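Local coordinates for protein factor essential for expression of methicillin resistance (Staphylococcus aureus, PDB 1LRZ) that catalyses the addition of glycines 2 and 3 to the pentaglycine interpeptide bridge of peptidoglycan, using glycyl-tRNA as donor, at residues Val27-Leu32 with Lys230-Arg235; Tyr110-Tyr115 with Ile391-Asp396; Val191-Leu196 with Pro239-Asn244; Glu254-Leu259 with Asp291-Lys296. One frame throughout, in Å; residues are numbered along the deposited sequence.

Contact 1. Residues Val27-Leu32 with Lys230-Arg235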
# COMPACT_ATOMS: atom_id res chain seq x y z
N VAL A 27 -13.01 -2.91 11.82
CA VAL A 27 -14.18 -3.76 11.95
C VAL A 27 -14.18 -4.80 10.84
O VAL A 27 -14.51 -5.97 11.06
CB VAL A 27 -15.46 -2.92 11.90
CG1 VAL A 27 -16.69 -3.81 11.83
CG2 VAL A 27 -15.52 -2.03 13.13
N GLY A 28 -13.79 -4.37 9.64
CA GLY A 28 -13.74 -5.30 8.52
C GLY A 28 -12.77 -6.45 8.78
O GLY A 28 -13.05 -7.59 8.41
N HIS A 29 -11.63 -6.17 9.40
CA HIS A 29 -10.67 -7.24 9.68
C HIS A 29 -11.23 -8.14 10.78
O HIS A 29 -11.03 -9.36 10.76
CB HIS A 29 -9.31 -6.68 10.09
CG HIS A 29 -8.21 -7.70 10.07
ND1 HIS A 29 -7.61 -8.17 11.22
CD2 HIS A 29 -7.60 -8.32 9.04
CE1 HIS A 29 -6.68 -9.05 10.90
NE2 HIS A 29 -6.65 -9.16 9.58
N TYR A 30 -11.94 -7.53 11.73
CA TYR A 30 -12.57 -8.26 12.84
C TYR A 30 -13.56 -9.28 12.27
O TYR A 30 -13.55 -10.45 12.66
CB TYR A 30 -13.34 -7.28 13.74
CG TYR A 30 -14.22 -7.93 14.79
CD1 TYR A 30 -13.67 -8.69 15.82
CD2 TYR A 30 -15.61 -7.73 14.78
CE1 TYR A 30 -14.47 -9.24 16.82
CE2 TYR A 30 -16.42 -8.28 15.79
CZ TYR A 30 -15.84 -9.03 16.81
OH TYR A 30 -16.63 -9.56 17.81
N GLU A 31 -14.40 -8.82 11.35
CA GLU A 31 -15.40 -9.68 10.73
C GLU A 31 -14.73 -10.74 9.86
O GLU A 31 -15.21 -11.88 9.79
CB GLU A 31 -16.38 -8.84 9.92
CG GLU A 31 -17.08 -7.80 10.77
CD GLU A 31 -18.25 -7.15 10.08
OE1 GLU A 31 -18.30 -7.20 8.84
OE2 GLU A 31 -19.11 -6.57 10.78
N LEU A 32 -13.63 -10.38 9.23
CA LEU A 32 -12.89 -11.32 8.40
C LEU A 32 -12.38 -12.48 9.26
O LEU A 32 -12.62 -13.65 8.96
CB LEU A 32 -11.69 -10.64 7.73
CG LEU A 32 -10.75 -11.59 7.00
CD1 LEU A 32 -11.52 -12.38 5.96
CD2 LEU A 32 -9.64 -10.81 6.34
N LYS A 230 -14.47 -9.06 0.17
CA LYS A 230 -15.75 -9.30 0.82
C LYS A 230 -15.95 -8.60 2.17
O LYS A 230 -16.98 -7.96 2.38
CB LYS A 230 -15.96 -10.80 1.00
CG LYS A 230 -17.30 -11.19 1.59
CD LYS A 230 -17.36 -12.70 1.79
CE LYS A 230 -18.71 -13.15 2.31
NZ LYS A 230 -18.68 -14.62 2.63
N TYR A 231 -14.98 -8.71 3.07
CA TYR A 231 -15.13 -8.11 4.39
C TYR A 231 -14.63 -6.68 4.58
O TYR A 231 -15.13 -5.97 5.46
CB TYR A 231 -14.51 -9.02 5.45
CG TYR A 231 -15.18 -10.39 5.49
CD1 TYR A 231 -14.65 -11.46 4.76
CD2 TYR A 231 -16.37 -10.59 6.18
CE1 TYR A 231 -15.29 -12.69 4.72
CE2 TYR A 231 -17.03 -11.83 6.14
CZ TYR A 231 -16.48 -12.87 5.40
OH TYR A 231 -17.13 -14.09 5.31
N TYR A 232 -13.67 -6.23 3.78
CA TYR A 232 -13.17 -4.87 3.92
C TYR A 232 -14.09 -3.91 3.17
O TYR A 232 -14.13 -2.72 3.47
CB TYR A 232 -11.75 -4.76 3.36
CG TYR A 232 -10.65 -5.34 4.24
CD1 TYR A 232 -10.96 -6.13 5.36
CD2 TYR A 232 -9.31 -5.12 3.95
CE1 TYR A 232 -9.94 -6.68 6.16
CE2 TYR A 232 -8.29 -5.66 4.73
CZ TYR A 232 -8.62 -6.44 5.83
OH TYR A 232 -7.60 -6.97 6.59
N LYS A 233 -14.81 -4.43 2.19
CA LYS A 233 -15.76 -3.65 1.40
C LYS A 233 -15.20 -2.38 0.77
O LYS A 233 -14.41 -2.46 -0.18
CB LYS A 233 -17.00 -3.33 2.25
CG LYS A 233 -17.77 -4.60 2.65
CD LYS A 233 -18.79 -4.37 3.75
CE LYS A 233 -19.33 -5.69 4.27
NZ LYS A 233 -20.10 -5.50 5.53
N ASP A 234 -15.58 -1.21 1.26
CA ASP A 234 -15.08 0.02 0.67
C ASP A 234 -13.68 0.40 1.13
O ASP A 234 -13.14 1.41 0.68
CB ASP A 234 -16.01 1.19 0.94
CG ASP A 234 -16.21 1.43 2.42
OD1 ASP A 234 -16.47 2.59 2.79
OD2 ASP A 234 -16.10 0.46 3.19
N ARG A 235 -13.10 -0.40 2.02
CA ARG A 235 -11.76 -0.11 2.49
C ARG A 235 -10.69 -0.86 1.70
O ARG A 235 -9.54 -0.97 2.12
CB ARG A 235 -11.67 -0.36 3.99
CG ARG A 235 -12.71 0.50 4.70
CD ARG A 235 -12.27 0.92 6.04
NE ARG A 235 -13.25 1.79 6.68
CZ ARG A 235 -13.05 2.36 7.86
NH1 ARG A 235 -13.98 3.15 8.39
NH2 ARG A 235 -11.90 2.15 8.49
O HOH W 1 -17.33 -6.62 6.71
O HOH W 2 -18.72 -4.26 7.99
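Leu32 and Tyr231 carry most of the apolar contact between helix 27-35 and the C-terminal end of helix 222-232, which runs into Lys230-Arg235. Leu32 CA sits over one face of the Tyr231 ring in a CH-pi contact, 4.2 Å from the ring centroid, while Lys230 CG covers the opposite face. With CG anti to the backbone N (chi1 172°), Leu32 sends one methyl to each tyrosine: CD1 reaches Tyr231 CD1 at 3.5 Å and CD2 lies 4.1 Å from Tyr232 CE1. The two backbones come close at Gly28, whose CA is within 3.4 Å of Tyr231 O. The Tyr232 ring lies alongside His29; Tyr232 also meets the Phe319 ring and touches Phe23.

The polar part is bridged by water. Glu31 OE1 and Lys233 NZ stay 4.1 Å apart, too far for a salt bridge. One water donates to Glu31 OE1 and accepts from Lys233 NZ, at 3.1 Å from each. A second donates to Tyr231 O and accepts a weak bond from Lys233 NZ; its approach to Glu31 OE1 is implausibly short and doubtful. Lys233 has positive phi, just where the helix ends.

No direct hydrogen bond links the two segments, so the helices are held by aromatic and aliphatic packing, with a hydrated charge pair at the margin that probably adds a modest, solvent-screened attraction.

Contact 2. Residues Tyr110-Tyr115 with Ile391-Asp396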
# COMPACT_ATOMS: atom_id res chain seq x y z
N TYR A 110 2.32 -0.95 15.63
CA TYR A 110 2.54 -0.10 14.46
C TYR A 110 3.12 1.18 15.07
O TYR A 110 2.47 2.22 15.12
CB TYR A 110 1.18 0.18 13.80
CG TYR A 110 1.24 0.68 12.36
CD1 TYR A 110 0.10 1.20 11.75
CD2 TYR A 110 2.42 0.61 11.61
CE1 TYR A 110 0.11 1.63 10.43
CE2 TYR A 110 2.45 1.06 10.28
CZ TYR A 110 1.29 1.56 9.70
OH TYR A 110 1.27 1.96 8.39
N LEU A 111 4.36 1.06 15.54
CA LEU A 111 5.06 2.14 16.23
C LEU A 111 6.43 2.41 15.62
O LEU A 111 7.31 1.55 15.67
CB LEU A 111 5.24 1.73 17.70
CG LEU A 111 5.95 2.69 18.66
CD1 LEU A 111 5.15 3.97 18.76
CD2 LEU A 111 6.09 2.04 20.05
N PRO A 112 6.64 3.61 15.05
CA PRO A 112 7.94 3.93 14.44
C PRO A 112 9.07 3.85 15.45
O PRO A 112 8.90 4.16 16.63
CB PRO A 112 7.75 5.36 13.92
CG PRO A 112 6.28 5.46 13.70
CD PRO A 112 5.71 4.74 14.91
N TYR A 113 10.24 3.45 14.94
CA TYR A 113 11.46 3.34 15.72
C TYR A 113 12.47 4.33 15.15
O TYR A 113 12.93 5.24 15.85
CB TYR A 113 11.99 1.90 15.62
CG TYR A 113 13.42 1.72 16.07
CD1 TYR A 113 13.91 2.32 17.24
CD2 TYR A 113 14.30 0.92 15.33
CE1 TYR A 113 15.22 2.13 17.67
CE2 TYR A 113 15.62 0.72 15.75
CZ TYR A 113 16.07 1.33 16.92
OH TYR A 113 17.36 1.12 17.34
N GLN A 114 12.79 4.17 13.87
CA GLN A 114 13.74 5.03 13.17
C GLN A 114 13.24 5.40 11.77
O GLN A 114 12.40 4.70 11.20
CB GLN A 114 15.09 4.30 13.00
CG GLN A 114 15.76 3.85 14.27
CD GLN A 114 17.14 3.27 14.01
OE1 GLN A 114 18.12 3.70 14.62
NE2 GLN A 114 17.22 2.28 13.11
N TYR A 115 13.79 6.48 11.22
CA TYR A 115 13.47 6.94 9.86
C TYR A 115 14.76 6.80 9.07
O TYR A 115 15.83 7.10 9.59
CB TYR A 115 13.05 8.41 9.87
CG TYR A 115 11.83 8.67 10.71
CD1 TYR A 115 11.91 9.41 11.90
CD2 TYR A 115 10.59 8.18 10.32
CE1 TYR A 115 10.77 9.65 12.68
CE2 TYR A 115 9.45 8.40 11.09
CZ TYR A 115 9.55 9.13 12.26
OH TYR A 115 8.41 9.35 12.99
N ILE A 391 10.39 4.08 6.95
CA ILE A 391 10.06 4.09 8.36
C ILE A 391 10.33 2.69 8.89
O ILE A 391 9.82 1.70 8.35
CB ILE A 391 8.58 4.46 8.64
CG1 ILE A 391 8.30 5.88 8.13
CG2 ILE A 391 8.29 4.38 10.17
CD1 ILE A 391 6.84 6.32 8.30
N GLU A 392 11.18 2.60 9.91
CA GLU A 392 11.50 1.32 10.53
C GLU A 392 10.71 1.26 11.83
O GLU A 392 10.79 2.20 12.64
CB GLU A 392 13.00 1.21 10.83
CG GLU A 392 13.37 -0.07 11.60
CD GLU A 392 14.86 -0.16 11.92
OE1 GLU A 392 15.28 -1.16 12.56
OE2 GLU A 392 15.60 0.77 11.53
N TYR A 393 9.97 0.18 12.03
CA TYR A 393 9.16 0.03 13.23
C TYR A 393 9.90 -0.75 14.33
O TYR A 393 10.91 -1.40 14.08
CB TYR A 393 7.83 -0.64 12.89
CG TYR A 393 7.05 0.13 11.85
CD1 TYR A 393 7.09 -0.25 10.50
CD2 TYR A 393 6.34 1.28 12.19
CE1 TYR A 393 6.45 0.50 9.52
CE2 TYR A 393 5.70 2.05 11.21
CZ TYR A 393 5.76 1.65 9.87
OH TYR A 393 5.12 2.37 8.89
N VAL A 394 9.39 -0.67 15.56
CA VAL A 394 10.03 -1.35 16.68
C VAL A 394 10.16 -2.86 16.54
O VAL A 394 11.12 -3.44 17.02
CB VAL A 394 9.32 -1.03 18.01
CG1 VAL A 394 9.51 0.45 18.36
CG2 VAL A 394 7.83 -1.36 17.91
N GLY A 395 9.20 -3.49 15.87
CA GLY A 395 9.28 -4.93 15.70
C GLY A 395 8.33 -5.75 16.56
O GLY A 395 7.27 -5.26 16.98
N ASP A 396 8.74 -6.98 16.84
CA ASP A 396 7.93 -7.94 17.60
C ASP A 396 8.37 -8.23 19.02
O ASP A 396 9.57 -8.31 19.31
CB ASP A 396 7.88 -9.25 16.84
CG ASP A 396 7.37 -9.08 15.43
OD1 ASP A 396 8.11 -8.51 14.59
OD2 ASP A 396 6.22 -9.51 15.18
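One residue of strand 389-393, Glu392, is opposed by two of its antiparallel partner 112-116, Tyr113 and Gln114: a classic beta bulge. Glu392 O takes two backbone donors: Tyr113 N at 2.7 Å, in the carbonyl plane, and Gln114 N at 3.1 Å, tilted 23° from it. Glu392 N returns a bond to Gln114 O, and beyond the bulge Val394 N binds Leu111 O, so the pairing carries on with its register shifted by one.

The extra residue puts Tyr113 and Gln114 beside the same glutamate. Glu392, with CG anti to the backbone N (chi1 175°) and an extended chain, runs alongside both. Its OE1 lies at the edge of the Tyr113 ring, near the ring plane, and also forms a salt bridge with Arg156. Gln114 CG covers one face of that ring.

Around Tyr115 and Ile391 the contact is apolar, with Ile391 CG1 at the edge of the Tyr115 ring and Ile391 CG2 against Pro112 CB. Farther along, the Tyr110 and Tyr393 rings meet obliquely, their planes 48° apart; Tyr110 OH is bound by Glu324 and Arg360. Strand 157-162 pairs with the other edge of 389-393, and 122-125 with the other edge of 112-116.

Gln114 NE2 donates to Glu392 OE2 at 2.7 Å, the oxygen lying in the amide plane while the nitrogen stands above the carboxylate plane.

Contact 3. Residues Val191-Leu196 with Pro239-Asn244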
# COMPACT_ATOMS: atom_id res chain seq x y z
N VAL A 191 -3.73 4.90 -21.70
CA VAL A 191 -3.96 3.95 -20.61
C VAL A 191 -5.06 4.46 -19.70
O VAL A 191 -5.13 5.65 -19.40
CB VAL A 191 -2.68 3.76 -19.77
CG1 VAL A 191 -3.00 2.93 -18.51
CG2 VAL A 191 -1.60 3.05 -20.62
N LYS A 192 -5.93 3.55 -19.26
CA LYS A 192 -7.03 3.90 -18.35
C LYS A 192 -6.99 3.04 -17.09
O LYS A 192 -6.31 2.01 -17.06
CB LYS A 192 -8.38 3.73 -19.06
CG LYS A 192 -8.54 4.69 -20.23
CD LYS A 192 -9.82 4.51 -21.03
CE LYS A 192 -9.85 5.54 -22.18
NZ LYS A 192 -11.04 5.44 -23.07
N VAL A 193 -7.69 3.47 -16.05
CA VAL A 193 -7.72 2.72 -14.81
C VAL A 193 -9.16 2.51 -14.35
O VAL A 193 -9.96 3.45 -14.32
CB VAL A 193 -6.94 3.46 -13.69
CG1 VAL A 193 -7.13 2.75 -12.34
CG2 VAL A 193 -5.46 3.52 -14.05
N ARG A 194 -9.50 1.26 -14.04
CA ARG A 194 -10.83 0.94 -13.54
C ARG A 194 -10.64 0.09 -12.30
O ARG A 194 -9.55 -0.43 -12.06
CB ARG A 194 -11.67 0.19 -14.59
CG ARG A 194 -11.21 -1.22 -14.95
CD ARG A 194 -11.96 -1.67 -16.21
NE ARG A 194 -11.61 -3.00 -16.70
CZ ARG A 194 -12.08 -4.13 -16.17
NH1 ARG A 194 -11.71 -5.30 -16.67
NH2 ARG A 194 -12.92 -4.08 -15.15
N PHE A 195 -11.70 -0.04 -11.51
CA PHE A 195 -11.61 -0.82 -10.30
C PHE A 195 -12.35 -2.14 -10.46
O PHE A 195 -13.53 -2.17 -10.80
CB PHE A 195 -12.16 -0.02 -9.13
CG PHE A 195 -11.45 1.28 -8.91
CD1 PHE A 195 -11.97 2.47 -9.43
CD2 PHE A 195 -10.25 1.32 -8.21
CE1 PHE A 195 -11.30 3.68 -9.26
CE2 PHE A 195 -9.57 2.53 -8.02
CZ PHE A 195 -10.10 3.71 -8.55
N LEU A 196 -11.63 -3.22 -10.19
CA LEU A 196 -12.15 -4.57 -10.32
C LEU A 196 -13.02 -5.03 -9.17
O LEU A 196 -12.77 -4.71 -8.00
CB LEU A 196 -10.98 -5.55 -10.49
CG LEU A 196 -9.98 -5.27 -11.61
CD1 LEU A 196 -8.94 -6.40 -11.66
CD2 LEU A 196 -10.72 -5.18 -12.93
N PRO A 239 -7.36 -1.29 -8.33
CA PRO A 239 -7.22 -0.61 -9.62
C PRO A 239 -6.49 -1.46 -10.66
O PRO A 239 -5.53 -2.15 -10.34
CB PRO A 239 -6.45 0.66 -9.26
CG PRO A 239 -5.60 0.22 -8.07
CD PRO A 239 -6.57 -0.62 -7.28
N LEU A 240 -6.98 -1.40 -11.89
CA LEU A 240 -6.38 -2.10 -13.02
C LEU A 240 -6.10 -1.08 -14.12
O LEU A 240 -7.00 -0.34 -14.54
CB LEU A 240 -7.35 -3.17 -13.59
CG LEU A 240 -6.93 -3.66 -15.00
CD1 LEU A 240 -5.72 -4.58 -14.87
CD2 LEU A 240 -8.08 -4.38 -15.71
N ALA A 241 -4.84 -1.01 -14.56
CA ALA A 241 -4.47 -0.10 -15.64
C ALA A 241 -4.67 -0.98 -16.87
O ALA A 241 -4.29 -2.16 -16.86
CB ALA A 241 -3.00 0.31 -15.52
N TYR A 242 -5.26 -0.42 -17.91
CA TYR A 242 -5.53 -1.21 -19.11
C TYR A 242 -5.73 -0.33 -20.34
O TYR A 242 -5.82 0.89 -20.25
CB TYR A 242 -6.81 -2.01 -18.88
CG TYR A 242 -8.03 -1.12 -18.83
CD1 TYR A 242 -8.76 -0.84 -19.99
CD2 TYR A 242 -8.39 -0.47 -17.65
CE1 TYR A 242 -9.83 0.05 -19.97
CE2 TYR A 242 -9.46 0.43 -17.62
CZ TYR A 242 -10.18 0.68 -18.79
OH TYR A 242 -11.23 1.57 -18.77
N ILE A 243 -5.80 -0.98 -21.49
CA ILE A 243 -6.03 -0.28 -22.73
C ILE A 243 -7.26 -0.90 -23.38
O ILE A 243 -7.34 -2.13 -23.49
CB ILE A 243 -4.86 -0.44 -23.72
CG1 ILE A 243 -3.59 0.19 -23.13
CG2 ILE A 243 -5.23 0.19 -25.06
CD1 ILE A 243 -2.35 -0.02 -24.00
N ASN A 244 -8.20 -0.06 -23.78
CA ASN A 244 -9.41 -0.48 -24.49
C ASN A 244 -9.02 -0.09 -25.92
O ASN A 244 -8.97 1.09 -26.25
CB ASN A 244 -10.62 0.35 -24.03
CG ASN A 244 -11.88 0.01 -24.79
OD1 ASN A 244 -12.96 -0.12 -24.20
ND2 ASN A 244 -11.76 -0.14 -26.11
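The Tyr242 ring is sandwiched between two residues of the neighbouring strand: Arg194 NE lies 4.1 Å above one face and Lys192 CA covers the opposite one, both offset toward the rim, with Arg194 N and Leu240 O at the ring edge. This is antiparallel pairing of strand 192-195, outermost in the large mixed sheet, with strand 236-244. Tyr242 has its CG between backbone N and carbonyl carbon (chi1 69°), which turns the ring over the neighbouring strand.

Arg194 crosses the ring at about a right angle, its CD 3.6 Å from Tyr242 CE2. The guanidinium plane is steeply inclined to the ring, and its CZ is far enough off that any cation-pi attraction is weak. Leu240 CD2 covers a face of the guanidinium, whose NE and NH2 make salt bridges with Glu310 and Glu200. Lys192 extends to Glu247 beyond the contact.

Lys192-Tyr242 and Arg194-Leu240 are hydrogen-bonded pairs, each held by two backbone bonds. On the face bearing Val193 and Phe195, Pro239 CB is touched by both Val193 CG1 and Phe195 CE2, each at 3.8 Å. Helix 341-355 packs against this face, whereas helix 201-207 lies against Leu196, Leu240 and Arg194 on the other.

Beside the non-hydrogen-bonded pair Val193-Ala241, Val193 CA lies 3.2 Å from Leu240 O in a CA-H...O contact.

Contact 4. Residues Glu254-Leu259 with Asp291-Lys296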
# COMPACT_ATOMS: atom_id res chain seq x y z
N GLU A 254 -8.80 10.39 -34.34
CA GLU A 254 -9.26 11.76 -34.18
C GLU A 254 -8.06 12.69 -34.19
O GLU A 254 -8.11 13.79 -34.74
CB GLU A 254 -10.06 11.89 -32.89
CG GLU A 254 -11.21 10.88 -32.85
CD GLU A 254 -12.14 11.06 -31.67
OE1 GLU A 254 -11.66 11.04 -30.52
OE2 GLU A 254 -13.36 11.21 -31.92
N GLU A 255 -6.96 12.23 -33.60
CA GLU A 255 -5.74 13.03 -33.57
C GLU A 255 -5.17 13.08 -34.99
O GLU A 255 -4.66 14.11 -35.43
CB GLU A 255 -4.72 12.41 -32.61
CG GLU A 255 -5.28 12.21 -31.20
CD GLU A 255 -4.27 11.63 -30.22
OE1 GLU A 255 -3.56 10.66 -30.59
OE2 GLU A 255 -4.19 12.13 -29.08
N ARG A 256 -5.29 11.97 -35.72
CA ARG A 256 -4.79 11.91 -37.09
C ARG A 256 -5.52 12.91 -38.00
O ARG A 256 -4.90 13.59 -38.82
CB ARG A 256 -4.93 10.50 -37.66
CG ARG A 256 -4.22 10.35 -39.00
CD ARG A 256 -4.21 8.93 -39.52
NE ARG A 256 -3.29 8.84 -40.65
CZ ARG A 256 -1.97 8.76 -40.54
NH1 ARG A 256 -1.38 8.75 -39.34
NH2 ARG A 256 -1.23 8.74 -41.64
N ASP A 257 -6.84 13.01 -37.84
CA ASP A 257 -7.61 13.94 -38.65
C ASP A 257 -7.05 15.35 -38.47
O ASP A 257 -6.83 16.06 -39.45
CB ASP A 257 -9.08 13.94 -38.24
CG ASP A 257 -9.76 12.62 -38.53
OD1 ASP A 257 -9.38 11.96 -39.52
OD2 ASP A 257 -10.68 12.24 -37.76
N ILE A 258 -6.81 15.74 -37.22
CA ILE A 258 -6.26 17.06 -36.94
C ILE A 258 -4.88 17.25 -37.60
O ILE A 258 -4.62 18.30 -38.19
CB ILE A 258 -6.15 17.30 -35.43
CG1 ILE A 258 -7.56 17.39 -34.83
CG2 ILE A 258 -5.35 18.56 -35.15
CD1 ILE A 258 -7.58 17.68 -33.34
N LEU A 259 -4.02 16.25 -37.50
CA LEU A 259 -2.70 16.34 -38.11
C LEU A 259 -2.82 16.52 -39.62
O LEU A 259 -2.08 17.31 -40.23
CB LEU A 259 -1.88 15.07 -37.82
CG LEU A 259 -1.32 14.91 -36.40
CD1 LEU A 259 -0.66 13.54 -36.26
CD2 LEU A 259 -0.32 16.03 -36.11
N ASP A 291 3.42 9.75 -39.32
CA ASP A 291 3.99 8.40 -39.42
C ASP A 291 4.00 7.72 -38.06
O ASP A 291 3.73 6.52 -37.95
CB ASP A 291 5.41 8.46 -40.01
CG ASP A 291 5.43 9.02 -41.43
OD1 ASP A 291 4.35 9.05 -42.07
OD2 ASP A 291 6.51 9.41 -41.92
N ALA A 292 4.31 8.47 -37.02
CA ALA A 292 4.31 7.89 -35.68
C ALA A 292 2.86 7.52 -35.32
O ALA A 292 2.60 6.46 -34.75
CB ALA A 292 4.87 8.89 -34.69
N ASN A 293 1.93 8.39 -35.66
CA ASN A 293 0.52 8.15 -35.37
C ASN A 293 0.07 6.87 -36.08
O ASN A 293 -0.62 6.03 -35.49
CB ASN A 293 -0.33 9.34 -35.83
CG ASN A 293 -1.83 9.08 -35.69
OD1 ASN A 293 -2.43 9.34 -34.64
ND2 ASN A 293 -2.43 8.55 -36.75
N GLU A 294 0.49 6.71 -37.33
CA GLU A 294 0.12 5.55 -38.12
C GLU A 294 0.65 4.25 -37.49
O GLU A 294 -0.08 3.25 -37.41
CB GLU A 294 0.67 5.69 -39.54
CG GLU A 294 0.34 4.52 -40.44
CD GLU A 294 0.74 4.77 -41.87
OE1 GLU A 294 1.94 5.03 -42.11
OE2 GLU A 294 -0.14 4.71 -42.76
N GLN A 295 1.90 4.27 -37.05
CA GLN A 295 2.49 3.10 -36.41
C GLN A 295 1.77 2.78 -35.11
O GLN A 295 1.63 1.62 -34.75
CB GLN A 295 3.98 3.30 -36.15
CG GLN A 295 4.83 3.22 -37.41
CD GLN A 295 6.32 3.38 -37.15
OE1 GLN A 295 6.91 2.62 -36.38
NE2 GLN A 295 6.93 4.37 -37.80
N LYS A 296 1.31 3.81 -34.40
CA LYS A 296 0.60 3.55 -33.15
C LYS A 296 -0.71 2.83 -33.46
O LYS A 296 -1.10 1.89 -32.76
CB LYS A 296 0.29 4.85 -32.40
CG LYS A 296 1.42 5.39 -31.54
CD LYS A 296 0.89 6.58 -30.76
CE LYS A 296 1.98 7.35 -30.05
NZ LYS A 296 1.44 8.66 -29.59
O HOH W 3 1.69 8.51 -41.99
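Arg256 and Asn293 both send CG anti to the backbone N (chi1 -171° and 174°), and from there the extended chain of Arg256 runs across to the facing helix. It crosses the Asn293 side chain obliquely, with its CB, CG and CD close to the end of that side chain, and the guanidinium plane is turned only 25° from the plane of the Asn293 amide. Farther on, the Arg256 tip passes beside Glu294, where NH1 comes 3.7 Å from Glu294 CB.

The polar end of Arg256 is held from more than one direction. NH1 donates to the backbone oxygen of Leu290, just before Asp291 on the facing helix. NH2 gives a hydrogen to a water at 2.9 Å, near the guanidinium plane, and that water donates in turn to Asp291 OD1 at 2.7 Å and weakly to Glu294 OE1. Glu294 OE2 is 4.3 Å from Arg256 NH2 and lies well out of the guanidinium plane, so the two attract as charges without an N-H aimed at the oxygen. Together the acidic groups would be expected to stabilise the arginine's positive charge.

Apolar contact is slight within the two segments: Leu259 CD1 reaches Asn293 CB at 4.2 Å. The Leu259 side chain also touches Leu286 and Leu290.

The segments belong to the long helices 245-272 and 277-307, which run antiparallel as a helical hairpin projecting from the globular body, their axes here 10.3 Å apart. Helix 245-272 follows strand 236-244 directly, and helix 277-307 leads back into strand 310-320, so the hairpin joins two adjacent strands of the large mixed sheet.

How the contacts relate
From the N terminus, helix 27-35 waits almost two hundred residues before contact 1 closes on the end of helix 222-232. Strand 112-116 opens contact 2 within that span and finds its contact 2 partner, strand 389-393, near the C terminus, so contacts 1 and 2 cross. Contact 3 opens at strand 192-195 and closes just after contact 1, crossing it too, while contact 4 forms later between the hairpin helices. Both contacts 3 and 4 lie within the long span bridged by contact 2. Contacts 2 and 3 tie strands toward opposite ends of one mixed sheet; contact 1 joins two helices, and contact 4 the projecting hairpin.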